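Local coordinates for cell division cycle protein 123 (Schizosaccharomyces pombe, PDB 4ZGP) that acts as an ATP-dependent chaperone that binds the gamma subunit of eIF2 and lets it assemble with the alpha and beta subunits, at residues V113-W118 with L256-P261; N117-K122 with A152-H157; S36-F41 with P46-I51; S132-T137 with K183-M188. One frame throughout, in Å; residues are numbered along the deposited sequence.

Contact 1: V113-W118 with L256-P261; sequences VPKLNW and LIDINP. With ADP (adenosine-5'-diphosphate), chain C.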
# COMPACT_ATOMS: atom_id res chain seq x y z
N VAL A 113 -5.56 2.62 -10.37
CA VAL A 113 -5.83 2.87 -8.96
C VAL A 113 -4.80 3.88 -8.45
O VAL A 113 -3.60 3.64 -8.55
CB VAL A 113 -5.76 1.57 -8.12
CG1 VAL A 113 -5.82 1.89 -6.63
CG2 VAL A 113 -6.89 0.61 -8.50
N PRO A 114 -5.26 5.04 -7.96
CA PRO A 114 -4.33 6.09 -7.53
C PRO A 114 -3.91 5.95 -6.08
O PRO A 114 -4.70 5.41 -5.30
CB PRO A 114 -5.15 7.36 -7.70
CG PRO A 114 -6.57 6.88 -7.35
CD PRO A 114 -6.66 5.48 -7.90
N LYS A 115 -2.73 6.42 -5.72
CA LYS A 115 -2.35 6.54 -4.29
C LYS A 115 -1.27 7.62 -4.18
O LYS A 115 -0.73 8.05 -5.20
CB LYS A 115 -1.86 5.19 -3.72
CG LYS A 115 -0.58 4.67 -4.36
CD LYS A 115 -0.15 3.29 -3.79
CE LYS A 115 0.50 3.45 -2.41
NZ LYS A 115 0.88 2.14 -1.77
N LEU A 116 -0.98 8.11 -2.98
CA LEU A 116 0.19 8.96 -2.81
C LEU A 116 1.32 8.07 -2.30
O LEU A 116 1.36 6.88 -2.62
CB LEU A 116 -0.07 10.16 -1.90
CG LEU A 116 -1.21 11.09 -2.32
CD1 LEU A 116 -1.22 12.35 -1.48
CD2 LEU A 116 -1.17 11.44 -3.82
N ASN A 117 2.25 8.63 -1.53
CA ASN A 117 3.47 7.89 -1.25
C ASN A 117 3.21 6.61 -0.50
O ASN A 117 3.93 5.63 -0.70
CB ASN A 117 4.47 8.74 -0.46
CG ASN A 117 4.78 10.10 -1.11
OD1 ASN A 117 3.86 10.84 -1.49
ND2 ASN A 117 6.06 10.44 -1.21
N TRP A 118 2.22 6.59 0.39
CA TRP A 118 2.03 5.38 1.21
C TRP A 118 0.65 4.75 1.11
O TRP A 118 0.56 3.52 1.04
CB TRP A 118 2.30 5.65 2.69
CG TRP A 118 3.67 6.19 2.96
CD1 TRP A 118 4.82 5.47 3.16
CD2 TRP A 118 4.03 7.56 3.04
NE1 TRP A 118 5.88 6.33 3.36
CE2 TRP A 118 5.42 7.62 3.31
CE3 TRP A 118 3.31 8.76 2.94
CZ2 TRP A 118 6.10 8.82 3.45
CZ3 TRP A 118 3.98 9.95 3.08
CH2 TRP A 118 5.37 9.98 3.34
N LEU A 256 3.80 -8.64 -5.46
CA LEU A 256 3.94 -7.67 -4.38
C LEU A 256 2.99 -6.51 -4.57
O LEU A 256 2.99 -5.89 -5.63
CB LEU A 256 5.40 -7.18 -4.31
CG LEU A 256 5.68 -6.09 -3.28
CD1 LEU A 256 5.59 -6.67 -1.86
CD2 LEU A 256 7.08 -5.50 -3.51
N ILE A 257 2.18 -6.18 -3.57
CA ILE A 257 1.21 -5.09 -3.73
C ILE A 257 1.62 -3.84 -2.95
O ILE A 257 1.45 -2.72 -3.43
CB ILE A 257 -0.21 -5.55 -3.29
CG1 ILE A 257 -0.66 -6.73 -4.15
CG2 ILE A 257 -1.21 -4.40 -3.35
CD1 ILE A 257 -0.77 -6.39 -5.65
N ASP A 258 2.18 -4.01 -1.76
CA ASP A 258 2.56 -2.84 -0.98
C ASP A 258 3.56 -3.26 0.09
O ASP A 258 3.67 -4.44 0.40
CB ASP A 258 1.33 -2.20 -0.32
CG ASP A 258 1.55 -0.73 0.07
OD1 ASP A 258 2.56 -0.11 -0.31
OD2 ASP A 258 0.68 -0.18 0.76
N ILE A 259 4.29 -2.28 0.60
CA ILE A 259 5.19 -2.50 1.73
C ILE A 259 4.90 -1.39 2.74
O ILE A 259 4.81 -0.22 2.37
CB ILE A 259 6.70 -2.51 1.30
CG1 ILE A 259 6.99 -3.65 0.30
CG2 ILE A 259 7.61 -2.69 2.55
CD1 ILE A 259 8.45 -3.78 -0.11
N ASN A 260 4.73 -1.76 4.00
CA ASN A 260 4.39 -0.81 5.05
C ASN A 260 5.28 -0.99 6.28
O ASN A 260 5.88 -2.03 6.43
CB ASN A 260 2.94 -0.99 5.46
CG ASN A 260 1.99 -0.48 4.41
OD1 ASN A 260 1.95 0.71 4.14
ND2 ASN A 260 1.24 -1.38 3.81
N PRO A 261 5.36 0.03 7.16
CA PRO A 261 6.24 -0.14 8.33
C PRO A 261 5.77 -1.21 9.32
O PRO A 261 4.58 -1.50 9.42
CB PRO A 261 6.21 1.24 8.99
CG PRO A 261 5.89 2.19 7.88
CD PRO A 261 4.88 1.42 7.05
PB ADP C . -2.84 -0.46 1.43
O1B ADP C . -1.54 -1.23 1.62
O2B ADP C . -2.75 1.00 1.81
O3B ADP C . -4.02 -1.25 1.96
PA ADP C . -2.85 -1.47 -1.29
O1A ADP C . -2.22 -2.67 -0.62
O2A ADP C . -2.21 -0.78 -2.48
O3A ADP C . -3.09 -0.32 -0.17
O5' ADP C . -4.33 -1.91 -1.72
C5' ADP C . -5.49 -1.52 -0.99
C4' ADP C . -6.62 -2.36 -1.58
O4' ADP C . -6.97 -1.83 -2.86
C3' ADP C . -6.15 -3.78 -1.82
O3' ADP C . -6.61 -4.65 -0.78
C2' ADP C . -6.73 -4.17 -3.16
O2' ADP C . -7.91 -4.96 -3.01
C1' ADP C . -7.10 -2.86 -3.84
N9 ADP C . -6.12 -2.63 -4.92
C8 ADP C . -4.86 -2.18 -4.75
N7 ADP C . -4.21 -2.07 -5.94
C5 ADP C . -5.08 -2.46 -6.91
C6 ADP C . -5.04 -2.58 -8.39
N6 ADP C . -3.90 -2.25 -9.06
N1 ADP C . -6.15 -3.02 -9.02
C2 ADP C . -7.27 -3.33 -8.33
N3 ADP C . -7.38 -3.25 -6.99
C4 ADP C . -6.33 -2.82 -6.23
O HOH W 1 0.44 -0.05 -3.22
O HOH W 2 3.62 2.58 -0.92
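The ammonium nitrogen of Lys115 is gripped by a carboxylate of strand 253-261, a carbonyl of the loop after its own strand and two waters. It forms a salt bridge with Asp258, NZ to OD1 3.2 Å, and donates to Trp118 O at 3.1 Å, from above the carbonyl plane (61° out of it). One water lies 2.7 Å from Lys115 NZ and donates to Ile257 O and to O2A of the ADP, linking lysine, strand and alpha-phosphate. The other, 2.9 Å from Lys115 NZ, lies within reach of both Asp258 OD1 and Asn117 O. A bend at chi3 (-77°) helps turn NZ to the carboxylate, which it meets obliquely. The second oxygen of that carboxylate, Asp258 OD2, comes within 2.6 Å of ADP O1B and also takes a weak bond from Asn260 ND2. Strand 253-261 has a classic bulge here, Ile257 and Asp258 together set against Asp246 of strand 243-250. Val113 CG2 packs against the adenine and Ile257 CG2 against the alpha-phosphate. Asp258 and Asn260 are inferred to bind magnesium as well, consistent with the nucleotide and metal site of an ATP-grasp fold, held between two beta-sheets.

Contact 2: N117-K122 with A152-H157; sequences NWSTPK and AHDLNH. With ADP (adenosine-5'-diphosphate), chain C.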
# COMPACT_ATOMS: atom_id res chain seq x y z
N ASN A 117 2.25 8.63 -1.53
CA ASN A 117 3.47 7.89 -1.25
C ASN A 117 3.21 6.61 -0.50
O ASN A 117 3.93 5.63 -0.70
CB ASN A 117 4.47 8.74 -0.46
CG ASN A 117 4.78 10.10 -1.11
OD1 ASN A 117 3.86 10.84 -1.49
ND2 ASN A 117 6.06 10.44 -1.21
N TRP A 118 2.22 6.59 0.39
CA TRP A 118 2.03 5.38 1.21
C TRP A 118 0.65 4.75 1.11
O TRP A 118 0.56 3.52 1.04
CB TRP A 118 2.30 5.65 2.69
CG TRP A 118 3.67 6.19 2.96
CD1 TRP A 118 4.82 5.47 3.16
CD2 TRP A 118 4.03 7.56 3.04
NE1 TRP A 118 5.88 6.33 3.36
CE2 TRP A 118 5.42 7.62 3.31
CE3 TRP A 118 3.31 8.76 2.94
CZ2 TRP A 118 6.10 8.82 3.45
CZ3 TRP A 118 3.98 9.95 3.08
CH2 TRP A 118 5.37 9.98 3.34
N SER A 119 -0.41 5.56 1.11
CA SER A 119 -1.75 5.03 1.35
C SER A 119 -2.68 5.05 0.13
O SER A 119 -2.83 6.07 -0.54
CB SER A 119 -2.41 5.81 2.49
OG SER A 119 -1.56 5.88 3.62
N THR A 120 -3.27 3.90 -0.15
CA THR A 120 -4.30 3.75 -1.18
C THR A 120 -5.64 4.17 -0.57
O THR A 120 -5.93 3.79 0.56
CB THR A 120 -4.34 2.28 -1.69
OG1 THR A 120 -3.03 1.91 -2.16
CG2 THR A 120 -5.35 2.08 -2.81
N PRO A 121 -6.44 4.98 -1.30
CA PRO A 121 -7.70 5.52 -0.78
C PRO A 121 -8.81 4.48 -0.75
O PRO A 121 -9.91 4.66 -1.30
CB PRO A 121 -8.01 6.66 -1.77
CG PRO A 121 -7.40 6.23 -3.05
CD PRO A 121 -6.12 5.52 -2.64
N LYS A 122 -8.52 3.36 -0.10
CA LYS A 122 -9.46 2.24 -0.03
C LYS A 122 -10.67 2.63 0.81
O LYS A 122 -11.73 2.00 0.73
CB LYS A 122 -8.77 1.01 0.57
CG LYS A 122 -8.10 1.28 1.90
CD LYS A 122 -7.63 -0.00 2.59
CE LYS A 122 -6.82 0.30 3.85
NZ LYS A 122 -5.44 0.80 3.55
N ALA A 152 -5.26 11.88 3.25
CA ALA A 152 -5.11 13.06 4.09
C ALA A 152 -4.06 12.83 5.17
O ALA A 152 -3.33 13.75 5.54
CB ALA A 152 -6.45 13.44 4.72
N HIS A 153 -3.98 11.60 5.66
CA HIS A 153 -2.97 11.28 6.65
C HIS A 153 -1.56 11.33 6.05
O HIS A 153 -0.62 11.79 6.71
CB HIS A 153 -3.21 9.91 7.28
CG HIS A 153 -2.32 9.64 8.45
ND1 HIS A 153 -2.56 10.16 9.71
CD2 HIS A 153 -1.15 8.96 8.55
CE1 HIS A 153 -1.61 9.78 10.54
NE2 HIS A 153 -0.74 9.05 9.86
N ASP A 154 -1.42 10.85 4.82
CA ASP A 154 -0.16 10.96 4.10
C ASP A 154 0.27 12.42 3.97
O ASP A 154 1.45 12.76 4.13
CB ASP A 154 -0.26 10.38 2.68
CG ASP A 154 -0.21 8.85 2.65
OD1 ASP A 154 -0.35 8.18 3.70
OD2 ASP A 154 -0.06 8.31 1.53
N LEU A 155 -0.70 13.27 3.63
CA LEU A 155 -0.45 14.67 3.32
C LEU A 155 -0.11 15.52 4.55
O LEU A 155 0.65 16.49 4.45
CB LEU A 155 -1.67 15.28 2.61
CG LEU A 155 -1.76 14.95 1.12
CD1 LEU A 155 -2.94 15.63 0.47
CD2 LEU A 155 -0.47 15.32 0.40
N ASN A 156 -0.65 15.16 5.71
CA ASN A 156 -0.53 16.02 6.89
C ASN A 156 0.18 15.42 8.10
O ASN A 156 0.61 16.15 8.99
CB ASN A 156 -1.93 16.47 7.31
CG ASN A 156 -2.69 17.17 6.20
OD1 ASN A 156 -2.16 18.06 5.54
ND2 ASN A 156 -3.94 16.75 5.98
N HIS A 157 0.28 14.09 8.17
CA HIS A 157 0.75 13.46 9.40
C HIS A 157 1.71 12.30 9.20
O HIS A 157 1.90 11.50 10.12
CB HIS A 157 -0.45 12.94 10.21
CG HIS A 157 -1.41 14.00 10.62
ND1 HIS A 157 -1.06 15.03 11.47
CD2 HIS A 157 -2.71 14.20 10.30
CE1 HIS A 157 -2.11 15.82 11.65
NE2 HIS A 157 -3.12 15.34 10.95
PB ADP C . -2.84 -0.46 1.43
O1B ADP C . -1.54 -1.23 1.62
O2B ADP C . -2.75 1.00 1.81
O3B ADP C . -4.02 -1.25 1.96
PA ADP C . -2.85 -1.47 -1.29
O1A ADP C . -2.22 -2.67 -0.62
O2A ADP C . -2.21 -0.78 -2.48
O3A ADP C . -3.09 -0.32 -0.17
O5' ADP C . -4.33 -1.91 -1.72
C5' ADP C . -5.49 -1.52 -0.99
C4' ADP C . -6.62 -2.36 -1.58
O4' ADP C . -6.97 -1.83 -2.86
C3' ADP C . -6.15 -3.78 -1.82
O3' ADP C . -6.61 -4.65 -0.78
C2' ADP C . -6.73 -4.17 -3.16
O2' ADP C . -7.91 -4.96 -3.01
C1' ADP C . -7.10 -2.86 -3.84
N9 ADP C . -6.12 -2.63 -4.92
C8 ADP C . -4.86 -2.18 -4.75
N7 ADP C . -4.21 -2.07 -5.94
C5 ADP C . -5.08 -2.46 -6.91
C6 ADP C . -5.04 -2.58 -8.39
N6 ADP C . -3.90 -2.25 -9.06
N1 ADP C . -6.15 -3.02 -9.02
C2 ADP C . -7.27 -3.33 -8.33
N3 ADP C . -7.38 -3.25 -6.99
C4 ADP C . -6.33 -2.82 -6.23
O HOH W 3 -2.20 8.47 -0.33
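Asp154 and Ser119 are brought together by matching torsions: in each the terminal group stands anti to its own carbonyl carbon, with chi1 -78° for the aspartate and -51° for the serine, so that the carboxylate leaves the helix to meet the hydroxyl and the amides beside it. Asp154 OD2 takes two consecutive backbone N-H groups. Ser119 N approaches along the syn lone pair at 2.8 Å, whereas Trp118 N, at 3.1 Å, comes from above the carboxylate plane (43° out of it). The other oxygen, Asp154 OD1, accepts from Ser119 OG at 2.6 Å on its syn side. A water joins Asp154 OD2 to Ser119 O, giving OD2 a third donor. These bonds fix the rotation of the buried carboxylate, which stands almost perpendicular to the Trp118 indole and meets its edge, Asp154 CG lying 3.5 Å from Trp118 CE3. The indole nitrogen itself is bonded to Val29 O. Just beyond the clamped amides, the loop carries Thr120 and Lys122 to the phosphates, with Lys122 NZ donating to ADP O3B at 3.0 Å. Helix 149-157 thus holds from outside the phosphate-binding loop that follows strand 112-115, while its Leu155 packs against helix 56-62 and its Phe150 receives Lys122 in a cation-pi contact.

Contact 3: S36-F41 with P46-I51; sequences SWYSLF and PKAKVI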
# COMPACT_ATOMS: atom_id res chain seq x y z
N SER A 36 10.18 4.49 -3.50
CA SER A 36 11.38 3.85 -2.97
C SER A 36 11.40 2.35 -3.23
O SER A 36 12.44 1.78 -3.47
CB SER A 36 11.54 4.14 -1.47
OG SER A 36 11.70 5.53 -1.24
N TRP A 37 10.26 1.68 -3.17
CA TRP A 37 10.35 0.24 -3.33
C TRP A 37 9.91 -0.24 -4.70
O TRP A 37 10.29 -1.34 -5.13
CB TRP A 37 9.56 -0.48 -2.22
CG TRP A 37 8.09 -0.19 -2.12
CD1 TRP A 37 7.47 0.68 -1.28
CD2 TRP A 37 7.05 -0.81 -2.89
NE1 TRP A 37 6.12 0.66 -1.47
CE2 TRP A 37 5.83 -0.25 -2.45
CE3 TRP A 37 7.03 -1.76 -3.91
CZ2 TRP A 37 4.60 -0.60 -3.01
CZ3 TRP A 37 5.80 -2.12 -4.45
CH2 TRP A 37 4.60 -1.54 -4.00
N TYR A 38 9.15 0.58 -5.42
CA TYR A 38 8.69 0.18 -6.75
C TYR A 38 9.91 -0.03 -7.65
O TYR A 38 9.96 -0.99 -8.41
CB TYR A 38 7.76 1.22 -7.38
CG TYR A 38 7.29 0.82 -8.76
CD1 TYR A 38 6.35 -0.19 -8.92
CD2 TYR A 38 7.81 1.42 -9.90
CE1 TYR A 38 5.93 -0.57 -10.19
CE2 TYR A 38 7.40 1.03 -11.17
CZ TYR A 38 6.46 0.03 -11.30
OH TYR A 38 6.02 -0.37 -12.55
N SER A 39 10.87 0.87 -7.50
CA SER A 39 12.19 0.81 -8.13
C SER A 39 12.90 -0.51 -7.86
O SER A 39 13.35 -1.18 -8.79
CB SER A 39 13.04 1.97 -7.61
OG SER A 39 12.76 2.15 -6.22
N LEU A 40 12.99 -0.87 -6.59
CA LEU A 40 13.55 -2.16 -6.20
C LEU A 40 12.89 -3.38 -6.81
O LEU A 40 13.56 -4.33 -7.18
CB LEU A 40 13.48 -2.33 -4.67
CG LEU A 40 14.28 -1.35 -3.83
CD1 LEU A 40 14.10 -1.68 -2.33
CD2 LEU A 40 15.76 -1.41 -4.24
N PHE A 41 11.56 -3.36 -6.85
CA PHE A 41 10.78 -4.56 -7.04
C PHE A 41 9.87 -4.50 -8.27
O PHE A 41 8.83 -5.15 -8.30
CB PHE A 41 9.96 -4.83 -5.76
CG PHE A 41 10.83 -4.96 -4.54
CD1 PHE A 41 11.95 -5.76 -4.60
CD2 PHE A 41 10.56 -4.26 -3.39
CE1 PHE A 41 12.80 -5.89 -3.50
CE2 PHE A 41 11.39 -4.39 -2.28
CZ PHE A 41 12.51 -5.20 -2.34
N PRO A 46 2.67 -5.14 -9.78
CA PRO A 46 1.93 -4.74 -10.98
C PRO A 46 2.36 -3.38 -11.51
O PRO A 46 2.80 -2.50 -10.76
CB PRO A 46 0.48 -4.71 -10.50
CG PRO A 46 0.45 -5.70 -9.34
CD PRO A 46 1.77 -5.43 -8.65
N LYS A 47 2.26 -3.22 -12.83
CA LYS A 47 2.76 -2.01 -13.47
C LYS A 47 2.16 -0.73 -12.89
O LYS A 47 0.98 -0.67 -12.52
CB LYS A 47 2.48 -2.07 -14.98
CG LYS A 47 3.11 -0.94 -15.77
CD LYS A 47 2.86 -1.11 -17.27
CE LYS A 47 3.63 -0.06 -18.09
NZ LYS A 47 3.04 0.11 -19.45
N ALA A 48 2.99 0.31 -12.82
CA ALA A 48 2.56 1.59 -12.27
C ALA A 48 3.37 2.73 -12.85
O ALA A 48 4.48 2.52 -13.35
CB ALA A 48 2.68 1.58 -10.72
N LYS A 49 2.80 3.93 -12.82
CA LYS A 49 3.53 5.14 -13.18
C LYS A 49 3.59 6.05 -11.99
O LYS A 49 2.63 6.14 -11.21
CB LYS A 49 2.87 5.89 -14.35
CG LYS A 49 2.79 5.09 -15.64
CD LYS A 49 4.12 5.08 -16.38
CE LYS A 49 4.01 4.34 -17.71
NZ LYS A 49 5.30 4.37 -18.47
N VAL A 50 4.71 6.72 -11.81
CA VAL A 50 4.84 7.66 -10.71
C VAL A 50 5.06 9.08 -11.20
O VAL A 50 5.98 9.34 -11.97
CB VAL A 50 6.00 7.26 -9.76
CG1 VAL A 50 6.05 8.19 -8.58
CG2 VAL A 50 5.80 5.84 -9.27
N ILE A 51 4.20 9.99 -10.75
CA ILE A 51 4.41 11.41 -11.02
C ILE A 51 5.04 12.08 -9.80
O ILE A 51 4.40 12.26 -8.77
CB ILE A 51 3.10 12.11 -11.39
CG1 ILE A 51 2.53 11.48 -12.65
CG2 ILE A 51 3.34 13.61 -11.58
CD1 ILE A 51 1.10 11.91 -12.96
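Tyr38 on helix 34-40 faces Ala48 at the start of strand 48-51, their CA atoms 8.4 Å apart, after a connection of only four residues. The helical backbone at Tyr38 (phi/psi -62/-41°) thus stands against a fully extended one at Ala48, and side chains rather than paired main chains have to bridge the distance. Of residues 36-41, Tyr38 makes the contacts. A trans chi1 (179°) carries the phenol out from the helix until its oxygen meets the strand. Ala48 N donates to Tyr38 OH at 3.1 Å, and the same oxygen rests 3.8 Å from Lys47 CA. The ring packs on the strand as well: Tyr38 CE1 lies 3.9 Å from the methyl Ala48 CB, while Pro46 O sits at the ring edge, near its plane, 3.7 Å from Tyr38 CE1. A phenylalanine here lacks the hydroxyl, and the Ala48 amide would probably be left without its acceptor. The position of that amide explains the bond. Lys47, Lys49 and Ile51 pair through their backbones with strand 180-184, so Ala48 N turns to the outer side of an edge strand, where the phenol oxygen meets it. Phe34, in the first turn of the helix, adds its ring beside that of Tyr38 and touches Ala48 and Val50. Trp37, and Phe41 just past the helix, pack instead on strand 253-261, so helix 34-40 lies between the three-stranded and the five-stranded sheet.

Contact 4: S132-T137 with K183-M188; sequences SLKCTT and KEWFPM. With ADP (adenosine-5'-diphosphate), chain C.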
# COMPACT_ATOMS: atom_id res chain seq x y z
N SER A 132 -15.94 1.50 -6.73
CA SER A 132 -14.68 0.84 -7.07
C SER A 132 -13.51 1.81 -6.97
O SER A 132 -13.70 3.02 -7.05
CB SER A 132 -14.78 0.25 -8.48
OG SER A 132 -13.54 -0.29 -8.91
N LEU A 133 -12.30 1.28 -6.81
CA LEU A 133 -11.10 2.10 -6.83
C LEU A 133 -10.69 2.42 -8.27
O LEU A 133 -9.83 3.26 -8.50
CB LEU A 133 -9.94 1.39 -6.11
CG LEU A 133 -9.95 1.41 -4.58
CD1 LEU A 133 -8.79 0.58 -4.07
CD2 LEU A 133 -9.83 2.82 -4.11
N LYS A 134 -11.30 1.72 -9.21
CA LYS A 134 -10.99 1.89 -10.62
C LYS A 134 -11.26 3.32 -11.10
O LYS A 134 -12.35 3.83 -10.93
CB LYS A 134 -11.79 0.90 -11.45
CG LYS A 134 -11.49 0.89 -12.95
CD LYS A 134 -12.42 -0.10 -13.64
CE LYS A 134 -12.03 -0.36 -15.08
NZ LYS A 134 -13.00 -1.33 -15.72
N CYS A 135 -10.25 3.96 -11.68
CA CYS A 135 -10.40 5.33 -12.18
C CYS A 135 -9.99 5.33 -13.63
O CYS A 135 -8.96 4.75 -13.98
CB CYS A 135 -9.54 6.32 -11.39
SG CYS A 135 -9.95 6.46 -9.65
N THR A 136 -10.78 5.99 -14.48
CA THR A 136 -10.47 6.03 -15.91
C THR A 136 -10.18 7.45 -16.40
O THR A 136 -9.76 7.63 -17.54
CB THR A 136 -11.63 5.45 -16.74
OG1 THR A 136 -12.85 6.16 -16.42
CG2 THR A 136 -11.81 3.98 -16.43
N THR A 137 -10.40 8.44 -15.56
CA THR A 137 -10.12 9.83 -15.93
C THR A 137 -9.42 10.53 -14.79
O THR A 137 -9.42 10.03 -13.66
CB THR A 137 -11.40 10.62 -16.28
OG1 THR A 137 -12.15 10.84 -15.08
CG2 THR A 137 -12.27 9.84 -17.26
N LYS A 183 -1.39 3.19 -10.31
CA LYS A 183 -1.20 1.77 -10.57
C LYS A 183 -2.14 1.28 -11.62
O LYS A 183 -3.31 1.63 -11.58
CB LYS A 183 -1.42 0.98 -9.28
CG LYS A 183 -0.47 1.49 -8.19
CD LYS A 183 -0.61 0.72 -6.93
CE LYS A 183 -1.99 0.88 -6.36
NZ LYS A 183 -2.19 -0.24 -5.40
N GLU A 184 -1.67 0.44 -12.54
CA GLU A 184 -2.59 -0.16 -13.50
C GLU A 184 -3.66 -0.95 -12.76
O GLU A 184 -3.34 -1.77 -11.91
CB GLU A 184 -1.86 -1.07 -14.48
CG GLU A 184 -2.83 -1.78 -15.41
CD GLU A 184 -2.16 -2.32 -16.65
OE1 GLU A 184 -0.97 -2.03 -16.87
OE2 GLU A 184 -2.86 -3.04 -17.41
N TRP A 185 -4.92 -0.68 -13.07
CA TRP A 185 -6.01 -1.41 -12.46
C TRP A 185 -6.12 -2.81 -13.03
O TRP A 185 -5.94 -3.02 -14.22
CB TRP A 185 -7.34 -0.66 -12.65
CG TRP A 185 -8.54 -1.42 -12.13
CD1 TRP A 185 -9.06 -1.38 -10.87
CD2 TRP A 185 -9.35 -2.33 -12.87
NE1 TRP A 185 -10.15 -2.21 -10.77
CE2 TRP A 185 -10.35 -2.81 -11.99
CE3 TRP A 185 -9.33 -2.80 -14.18
CZ2 TRP A 185 -11.32 -3.72 -12.39
CZ3 TRP A 185 -10.30 -3.71 -14.58
CH2 TRP A 185 -11.28 -4.16 -13.68
N PHE A 186 -6.40 -3.77 -12.17
CA PHE A 186 -6.75 -5.09 -12.64
C PHE A 186 -7.77 -5.67 -11.66
O PHE A 186 -7.75 -5.37 -10.47
CB PHE A 186 -5.52 -5.98 -12.77
CG PHE A 186 -4.71 -6.06 -11.53
CD1 PHE A 186 -3.79 -5.06 -11.21
CD2 PHE A 186 -4.88 -7.13 -10.65
CE1 PHE A 186 -3.04 -5.14 -10.04
CE2 PHE A 186 -4.13 -7.20 -9.48
CZ PHE A 186 -3.21 -6.20 -9.18
N PRO A 187 -8.70 -6.47 -12.18
CA PRO A 187 -9.62 -7.08 -11.22
C PRO A 187 -8.84 -8.08 -10.36
O PRO A 187 -8.12 -8.90 -10.90
CB PRO A 187 -10.64 -7.77 -12.13
CG PRO A 187 -9.86 -8.10 -13.38
CD PRO A 187 -8.88 -6.96 -13.55
N MET A 188 -8.95 -7.99 -9.04
CA MET A 188 -8.24 -8.95 -8.21
C MET A 188 -9.18 -9.63 -7.23
O MET A 188 -10.09 -9.01 -6.70
CB MET A 188 -7.05 -8.30 -7.48
CG MET A 188 -7.37 -7.10 -6.62
SD MET A 188 -6.13 -6.88 -5.30
CE MET A 188 -4.59 -6.91 -6.18
PB ADP C . -2.84 -0.46 1.43
O1B ADP C . -1.54 -1.23 1.62
O2B ADP C . -2.75 1.00 1.81
O3B ADP C . -4.02 -1.25 1.96
PA ADP C . -2.85 -1.47 -1.29
O1A ADP C . -2.22 -2.67 -0.62
O2A ADP C . -2.21 -0.78 -2.48
O3A ADP C . -3.09 -0.32 -0.17
O5' ADP C . -4.33 -1.91 -1.72
C5' ADP C . -5.49 -1.52 -0.99
C4' ADP C . -6.62 -2.36 -1.58
O4' ADP C . -6.97 -1.83 -2.86
C3' ADP C . -6.15 -3.78 -1.82
O3' ADP C . -6.61 -4.65 -0.78
C2' ADP C . -6.73 -4.17 -3.16
O2' ADP C . -7.91 -4.96 -3.01
C1' ADP C . -7.10 -2.86 -3.84
N9 ADP C . -6.12 -2.63 -4.92
C8 ADP C . -4.86 -2.18 -4.75
N7 ADP C . -4.21 -2.07 -5.94
C5 ADP C . -5.08 -2.46 -6.91
C6 ADP C . -5.04 -2.58 -8.39
N6 ADP C . -3.90 -2.25 -9.06
N1 ADP C . -6.15 -3.02 -9.02
C2 ADP C . -7.27 -3.33 -8.33
N3 ADP C . -7.38 -3.25 -6.99
C4 ADP C . -6.33 -2.82 -6.23
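The Trp185 indole is covered on both faces. Across one lies the side chain of Lys134, its CD over the centre of the ring system and 3.7 Å above the plane; against the other rests the backbone nitrogen Pro187 N, offset toward the rim. Lys134 runs extended over the whole indole: CB makes a CH-pi contact 3.7 Å from the centroid of the five-membered ring of Trp185, and NZ ends 4.1 Å from that of the six-membered ring, 25° off the normal, as a cation-pi pair. The base of the lysine is set by an ST turn in which Lys134 N donates to Ser132 OG at 3.0 Å. Trp185 CD1 also meets the adenine, 3.7 Å from ADP C2. Replacing the tryptophan with alanine would probably open a gap between Lys134 and Pro187, leave the lysine without its aromatic partner and uncover part of the adenine edge. The backbone on either side of Trp185 reads the base: ADP N6 donates to Glu184 O at 2.9 Å, and Phe186 N donates to ADP N1 at 3.2 Å in a nearly straight bond (175°). Phe186 lays one ring face toward the adenine, and Lys183 NZ reaches ADP N7 at 2.8 Å. Such recognition of adenine by alternate backbone groups of a linker leaving a strand is characteristic of the ATP-grasp nucleotide pocket.

Contacts 1 and 2 are buried, contact 3 is partly buried and contact 4 lies at the surface. Charge and ordered water dominate contact 1, near the centre of the chain; contact 2, which shares Asn117 and Trp118 with it, relies on one carboxylate holding backbone amides. Contact 3 combines a phenol hydrogen bond with apolar packing, and contact 4 is CH-pi and cation-pi contact of a lysine over an indole. Strands 48-51, 180-184 and 112-115 form one sheet, so contacts 3, 4 and 1 are joined through it, and Trp37 of contact 3 also packs on Asp258 of contact 1. Contacts 1, 2 and 4 all touch the ADP: contact 4 chiefly at the base, contacts 1 and 2 chiefly at the phosphates.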